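Local coordinates for KLLA0F20702p (PDB 5Y5A), which is the yeast telomerase subunit Est1, seen here without its C-terminal part, and probably helps recruit telomerase to telomeres by binding Cdc13, at residues Ser76-His88 against Asp183-Cys197. Residues are numbered along the deposited sequence; the frame is centred on the assembly and turned at random.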
loop_
_atom_site.group_PDB
_atom_site.type_symbol
_atom_site.label_atom_id
_atom_site.label_comp_id
_atom_site.label_asym_id
_atom_site.label_seq_id
_atom_site.Cartn_x
_atom_site.Cartn_y
_atom_site.Cartn_z
ATOM N N SER A 76 -9.531 -25.122 5.373
ATOM C CA SER A 76 -8.562 -24.580 4.426
ATOM C C SER A 76 -9.197 -24.448 3.054
ATOM O O SER A 76 -8.638 -23.837 2.143
ATOM C CB SER A 76 -7.317 -25.467 4.346
ATOM O OG SER A 76 -7.606 -26.695 3.696
ATOM N N ASP A 77 -10.379 -25.029 2.916
ATOM C CA ASP A 77 -11.077 -25.009 1.650
ATOM C C ASP A 77 -11.740 -23.661 1.405
ATOM O O ASP A 77 -11.884 -23.243 0.260
ATOM C CB ASP A 77 -12.115 -26.128 1.603
ATOM C CG ASP A 77 -11.491 -27.504 1.726
ATOM O OD1 ASP A 77 -10.330 -27.667 1.293
ATOM O OD2 ASP A 77 -12.158 -28.421 2.253
ATOM N N ALA A 78 -12.114 -22.975 2.484
ATOM C CA ALA A 78 -12.986 -21.800 2.398
ATOM C C ALA A 78 -12.478 -20.712 1.454
ATOM O O ALA A 78 -13.154 -20.364 0.485
ATOM C CB ALA A 78 -13.204 -21.221 3.770
ATOM N N HIS A 79 -11.296 -20.173 1.730
ATOM C CA HIS A 79 -10.776 -19.078 0.919
ATOM C C HIS A 79 -10.398 -19.563 -0.479
ATOM O O HIS A 79 -10.329 -18.776 -1.421
ATOM C CB HIS A 79 -9.574 -18.418 1.606
ATOM C CG HIS A 79 -8.285 -19.157 1.418
ATOM N ND1 HIS A 79 -7.361 -18.806 0.457
ATOM C CD2 HIS A 79 -7.765 -20.224 2.068
ATOM C CE1 HIS A 79 -6.328 -19.626 0.523
ATOM N NE2 HIS A 79 -6.548 -20.497 1.491
ATOM N N ARG A 80 -10.157 -20.863 -0.611
ATOM C CA ARG A 80 -9.866 -21.456 -1.909
ATOM C C ARG A 80 -11.147 -21.563 -2.733
ATOM O O ARG A 80 -11.153 -21.327 -3.942
ATOM C CB ARG A 80 -9.214 -22.830 -1.739
ATOM C CG ARG A 80 -7.822 -22.777 -1.127
ATOM C CD ARG A 80 -7.240 -24.168 -0.890
ATOM N NE ARG A 80 -5.820 -24.106 -0.539
ATOM C CZ ARG A 80 -5.095 -25.150 -0.143
ATOM N NH1 ARG A 80 -5.652 -26.350 -0.036
ATOM N NH2 ARG A 80 -3.811 -24.992 0.152
ATOM N N ILE A 81 -12.235 -21.917 -2.063
ATOM C CA ILE A 81 -13.535 -21.999 -2.713
ATOM C C ILE A 81 -13.928 -20.633 -3.266
ATOM O O ILE A 81 -14.467 -20.532 -4.367
ATOM C CB ILE A 81 -14.612 -22.509 -1.741
ATOM C CG1 ILE A 81 -14.383 -23.991 -1.440
ATOM C CG2 ILE A 81 -16.000 -22.302 -2.312
ATOM C CD1 ILE A 81 -15.234 -24.517 -0.321
ATOM N N LEU A 82 -13.623 -19.583 -2.511
ATOM C CA LEU A 82 -13.965 -18.228 -2.919
ATOM C C LEU A 82 -13.085 -17.732 -4.068
ATOM O O LEU A 82 -13.533 -16.942 -4.898
ATOM C CB LEU A 82 -13.859 -17.277 -1.725
ATOM C CG LEU A 82 -14.818 -17.573 -0.572
ATOM C CD1 LEU A 82 -14.446 -16.779 0.667
ATOM C CD2 LEU A 82 -16.257 -17.277 -0.987
ATOM N N ASP A 83 -11.832 -18.183 -4.104
ATOM C CA ASP A 83 -10.914 -17.797 -5.177
ATOM C C ASP A 83 -11.319 -18.469 -6.490
ATOM O O ASP A 83 -11.327 -17.838 -7.542
ATOM C CB ASP A 83 -9.467 -18.147 -4.814
ATOM C CG ASP A 83 -8.850 -17.164 -3.822
ATOM O OD1 ASP A 83 -9.290 -15.997 -3.764
ATOM O OD2 ASP A 83 -7.912 -17.556 -3.099
ATOM N N LEU A 84 -11.671 -19.749 -6.427
ATOM C CA LEU A 84 -12.183 -20.440 -7.605
ATOM C C LEU A 84 -13.525 -19.855 -8.050
ATOM O O LEU A 84 -13.901 -19.941 -9.227
ATOM C CB LEU A 84 -12.333 -21.936 -7.329
ATOM C CG LEU A 84 -11.042 -22.747 -7.208
ATOM C CD1 LEU A 84 -11.362 -24.184 -6.845
ATOM C CD2 LEU A 84 -10.245 -22.688 -8.500
ATOM N N THR A 85 -14.248 -19.270 -7.100
ATOM C CA THR A 85 -15.536 -18.659 -7.389
ATOM C C THR A 85 -15.356 -17.381 -8.199
ATOM O O THR A 85 -16.034 -17.162 -9.206
ATOM C CB THR A 85 -16.307 -18.345 -6.102
ATOM O OG1 THR A 85 -16.633 -19.571 -5.431
ATOM C CG2 THR A 85 -17.584 -17.590 -6.433
ATOM N N TRP A 86 -14.433 -16.540 -7.752
ATOM C CA TRP A 86 -14.111 -15.322 -8.474
ATOM C C TRP A 86 -13.598 -15.637 -9.868
ATOM O O TRP A 86 -14.117 -15.131 -10.857
ATOM C CB TRP A 86 -13.071 -14.502 -7.718
ATOM C CG TRP A 86 -12.636 -13.313 -8.494
ATOM C CD1 TRP A 86 -11.430 -13.124 -9.100
ATOM C CD2 TRP A 86 -13.423 -12.147 -8.778
ATOM N NE1 TRP A 86 -11.412 -11.905 -9.737
ATOM C CE2 TRP A 86 -12.618 -11.288 -9.554
ATOM C CE3 TRP A 86 -14.720 -11.749 -8.447
ATOM C CZ2 TRP A 86 -13.077 -10.050 -10.001
ATOM C CZ3 TRP A 86 -15.171 -10.521 -8.894
ATOM C CH2 TRP A 86 -14.353 -9.686 -9.662
ATOM N N LYS A 87 -12.587 -16.499 -9.929
ATOM C CA LYS A 87 -11.892 -16.817 -11.172
ATOM C C LYS A 87 -12.774 -17.468 -12.232
ATOM O O LYS A 87 -12.704 -17.106 -13.404
ATOM C CB LYS A 87 -10.704 -17.733 -10.879
ATOM C CG LYS A 87 -9.836 -18.040 -12.083
ATOM C CD LYS A 87 -8.715 -18.981 -11.694
ATOM C CE LYS A 87 -7.875 -19.376 -12.891
ATOM N NZ LYS A 87 -6.832 -20.374 -12.520
ATOM N N HIS A 88 -13.599 -18.424 -11.821
ATOM C CA HIS A 88 -14.317 -19.261 -12.774
ATOM C C HIS A 88 -15.783 -18.879 -12.959
ATOM O O HIS A 88 -16.395 -19.216 -13.974
ATOM C CB HIS A 88 -14.224 -20.723 -12.348
ATOM C CG HIS A 88 -12.828 -21.260 -12.359
ATOM N ND1 HIS A 88 -12.163 -21.577 -13.523
ATOM C CD2 HIS A 88 -11.971 -21.532 -11.349
ATOM C CE1 HIS A 88 -10.955 -22.024 -13.229
ATOM N NE2 HIS A 88 -10.812 -22.006 -11.917
ATOM N N ASP A 183 -7.959 -19.806 8.322
ATOM C CA ASP A 183 -8.863 -20.051 7.200
ATOM C C ASP A 183 -10.078 -19.132 7.242
ATOM O O ASP A 183 -10.544 -18.656 6.205
ATOM C CB ASP A 183 -9.327 -21.511 7.191
ATOM C CG ASP A 183 -8.178 -22.488 7.324
ATOM O OD1 ASP A 183 -7.019 -22.081 7.088
ATOM O OD2 ASP A 183 -8.431 -23.665 7.666
ATOM N N CYS A 184 -10.584 -18.893 8.450
ATOM C CA CYS A 184 -11.745 -18.034 8.652
ATOM C C CYS A 184 -11.449 -16.589 8.290
ATOM O O CYS A 184 -12.257 -15.935 7.628
ATOM C CB CYS A 184 -12.223 -18.105 10.100
ATOM S SG CYS A 184 -12.971 -19.669 10.552
ATOM N N VAL A 185 -10.297 -16.093 8.740
ATOM C CA VAL A 185 -9.903 -14.717 8.474
ATOM C C VAL A 185 -9.604 -14.530 6.993
ATOM O O VAL A 185 -10.020 -13.540 6.387
ATOM C CB VAL A 185 -8.673 -14.304 9.312
ATOM C CG1 VAL A 185 -8.239 -12.897 8.960
ATOM C CG2 VAL A 185 -8.989 -14.405 10.798
ATOM N N MET A 186 -8.890 -15.488 6.409
ATOM C CA MET A 186 -8.617 -15.457 4.973
ATOM C C MET A 186 -9.911 -15.515 4.152
ATOM O O MET A 186 -10.032 -14.858 3.121
ATOM C CB MET A 186 -7.691 -16.608 4.572
ATOM C CG MET A 186 -6.292 -16.499 5.147
ATOM S SD MET A 186 -5.585 -14.866 4.870
ATOM C CE MET A 186 -5.244 -14.903 3.113
ATOM N N ALA A 187 -10.876 -16.304 4.608
ATOM C CA ALA A 187 -12.159 -16.373 3.911
ATOM C C ALA A 187 -12.835 -15.011 3.946
ATOM O O ALA A 187 -13.378 -14.551 2.943
ATOM C CB ALA A 187 -13.057 -17.430 4.526
ATOM N N SER A 188 -12.778 -14.367 5.108
ATOM C CA SER A 188 -13.355 -13.044 5.284
ATOM C C SER A 188 -12.670 -12.034 4.381
ATOM O O SER A 188 -13.330 -11.241 3.710
ATOM C CB SER A 188 -13.253 -12.607 6.741
ATOM O OG SER A 188 -14.020 -13.469 7.565
ATOM N N GLN A 189 -11.344 -12.084 4.361
ATOM C CA GLN A 189 -10.555 -11.195 3.522
ATOM C C GLN A 189 -10.919 -11.366 2.049
ATOM O O GLN A 189 -11.005 -10.392 1.302
ATOM C CB GLN A 189 -9.060 -11.448 3.739
ATOM C CG GLN A 189 -8.151 -10.412 3.096
ATOM C CD GLN A 189 -7.834 -10.718 1.647
ATOM O OE1 GLN A 189 -7.839 -11.875 1.227
ATOM N NE2 GLN A 189 -7.552 -9.677 0.874
ATOM N N ARG A 190 -11.135 -12.604 1.627
ATOM C CA ARG A 190 -11.528 -12.846 0.246
ATOM C C ARG A 190 -12.907 -12.267 -0.042
ATOM O O ARG A 190 -13.126 -11.676 -1.102
ATOM C CB ARG A 190 -11.502 -14.335 -0.068
ATOM C CG ARG A 190 -10.096 -14.912 -0.088
ATOM C CD ARG A 190 -9.181 -14.130 -1.025
ATOM N NE ARG A 190 -8.058 -14.956 -1.446
ATOM C CZ ARG A 190 -6.851 -14.920 -0.893
ATOM N NH1 ARG A 190 -6.594 -14.071 0.094
ATOM N NH2 ARG A 190 -5.901 -15.726 -1.338
ATOM N N CYS A 191 -13.828 -12.425 0.905
ATOM C CA CYS A 191 -15.174 -11.882 0.744
ATOM C C CYS A 191 -15.116 -10.373 0.577
ATOM O O CYS A 191 -15.758 -9.812 -0.308
ATOM C CB CYS A 191 -16.058 -12.237 1.938
ATOM S SG CYS A 191 -16.503 -13.969 2.041
ATOM N N LEU A 192 -14.340 -9.720 1.432
ATOM C CA LEU A 192 -14.182 -8.281 1.350
ATOM C C LEU A 192 -13.467 -7.876 0.059
ATOM O O LEU A 192 -13.803 -6.860 -0.544
ATOM C CB LEU A 192 -13.426 -7.766 2.572
ATOM C CG LEU A 192 -14.150 -7.979 3.907
ATOM C CD1 LEU A 192 -13.190 -7.781 5.064
ATOM C CD2 LEU A 192 -15.350 -7.050 4.043
ATOM N N LEU A 193 -12.491 -8.677 -0.365
ATOM C CA LEU A 193 -11.767 -8.407 -1.608
ATOM C C LEU A 193 -12.673 -8.475 -2.836
ATOM O O LEU A 193 -12.625 -7.600 -3.700
ATOM C CB LEU A 193 -10.601 -9.386 -1.788
ATOM C CG LEU A 193 -9.804 -9.248 -3.097
ATOM C CD1 LEU A 193 -9.073 -7.904 -3.179
ATOM C CD2 LEU A 193 -8.814 -10.392 -3.281
ATOM N N TYR A 194 -13.498 -9.510 -2.918
ATOM C CA TYR A 194 -14.277 -9.726 -4.130
ATOM C C TYR A 194 -15.567 -8.908 -4.141
ATOM O O TYR A 194 -16.125 -8.626 -5.201
ATOM C CB TYR A 194 -14.566 -11.213 -4.310
ATOM C CG TYR A 194 -13.305 -12.009 -4.550
ATOM C CD1 TYR A 194 -12.357 -11.574 -5.473
ATOM C CD2 TYR A 194 -13.043 -13.179 -3.839
ATOM C CE1 TYR A 194 -11.184 -12.291 -5.691
ATOM C CE2 TYR A 194 -11.874 -13.901 -4.050
ATOM C CZ TYR A 194 -10.950 -13.454 -4.976
ATOM O OH TYR A 194 -9.793 -14.170 -5.192
ATOM N N ILE A 195 -16.038 -8.516 -2.966
ATOM C CA ILE A 195 -17.097 -7.521 -2.905
ATOM C C ILE A 195 -16.536 -6.224 -3.486
ATOM O O ILE A 195 -17.186 -5.574 -4.303
ATOM C CB ILE A 195 -17.614 -7.308 -1.466
ATOM C CG1 ILE A 195 -18.558 -8.447 -1.071
ATOM C CG2 ILE A 195 -18.335 -5.981 -1.342
ATOM C CD1 ILE A 195 -19.052 -8.372 0.354
ATOM N N GLY A 196 -15.311 -5.880 -3.081
ATOM C CA GLY A 196 -14.628 -4.695 -3.578
ATOM C C GLY A 196 -14.531 -4.651 -5.093
ATOM O O GLY A 196 -14.974 -3.687 -5.726
ATOM N N CYS A 197 -13.964 -5.704 -5.676
ATOM C CA CYS A 197 -13.864 -5.823 -7.131
ATOM C C CYS A 197 -15.217 -5.724 -7.822
ATOM O O CYS A 197 -15.341 -5.061 -8.849
ATOM C CB CYS A 197 -13.215 -7.146 -7.523
ATOM S SG CYS A 197 -11.572 -7.410 -6.853
#
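Asp83 with Arg190 and Tyr194, and Trp86 with Tyr194, tie together two nearly parallel helices in the TPR-like, all-helical Est1 region; the axes of 78-88 and 183-197 lie 8.3 Å apart at 22°. Arg190 grips the Asp83 carboxylate side-on: NE reaches OD1 at 2.8 Å and NH2 reaches OD2 at 3.2 Å. Both oxygens use their syn lone pairs, and both lie close to the guanidinium plane. Tyr194 OH also points at Asp83 OD1, which lies at the edge of the phenol ring, but the 2.4 Å between them is so short that its exact length is doubtful. Trp86 covers one face of the phenol: its CG, anti to the backbone N (chi1 175°), carries the indole into an offset stack, with the five-membered ring and the Tyr194 ring 4.4 Å apart between centroids, while Trp86 CB sits over the centre of the phenol. Farther along, Trp86 CH2 meets Cys197 CB. Toward the other end the backbones converge, from 7.1 Å between Trp86 CA and Tyr194 CA to 4.3 Å between His79 CA and Ala187 CA. There Ala78 CB packs on Ala187 CB at 3.9 Å, and Leu82 CD1 on Cys191 SG. Beyond them, Ser76 N donates to Asp183 OD2 from above the carboxylate plane. Arg190 NH1 bonds Gln189 OE1, fixing the guanidinium from a second edge. His79 ND1, buried without a partner in the model, lies over a guanidinium face. A leucine in place of Arg190 would probably leave the Asp83 carboxylate without its charged mate. The arginine's charge and two-nitrogen grip are likely to favour an ionised Asp83 and restrain its rotation, perhaps with help from Tyr194 OH.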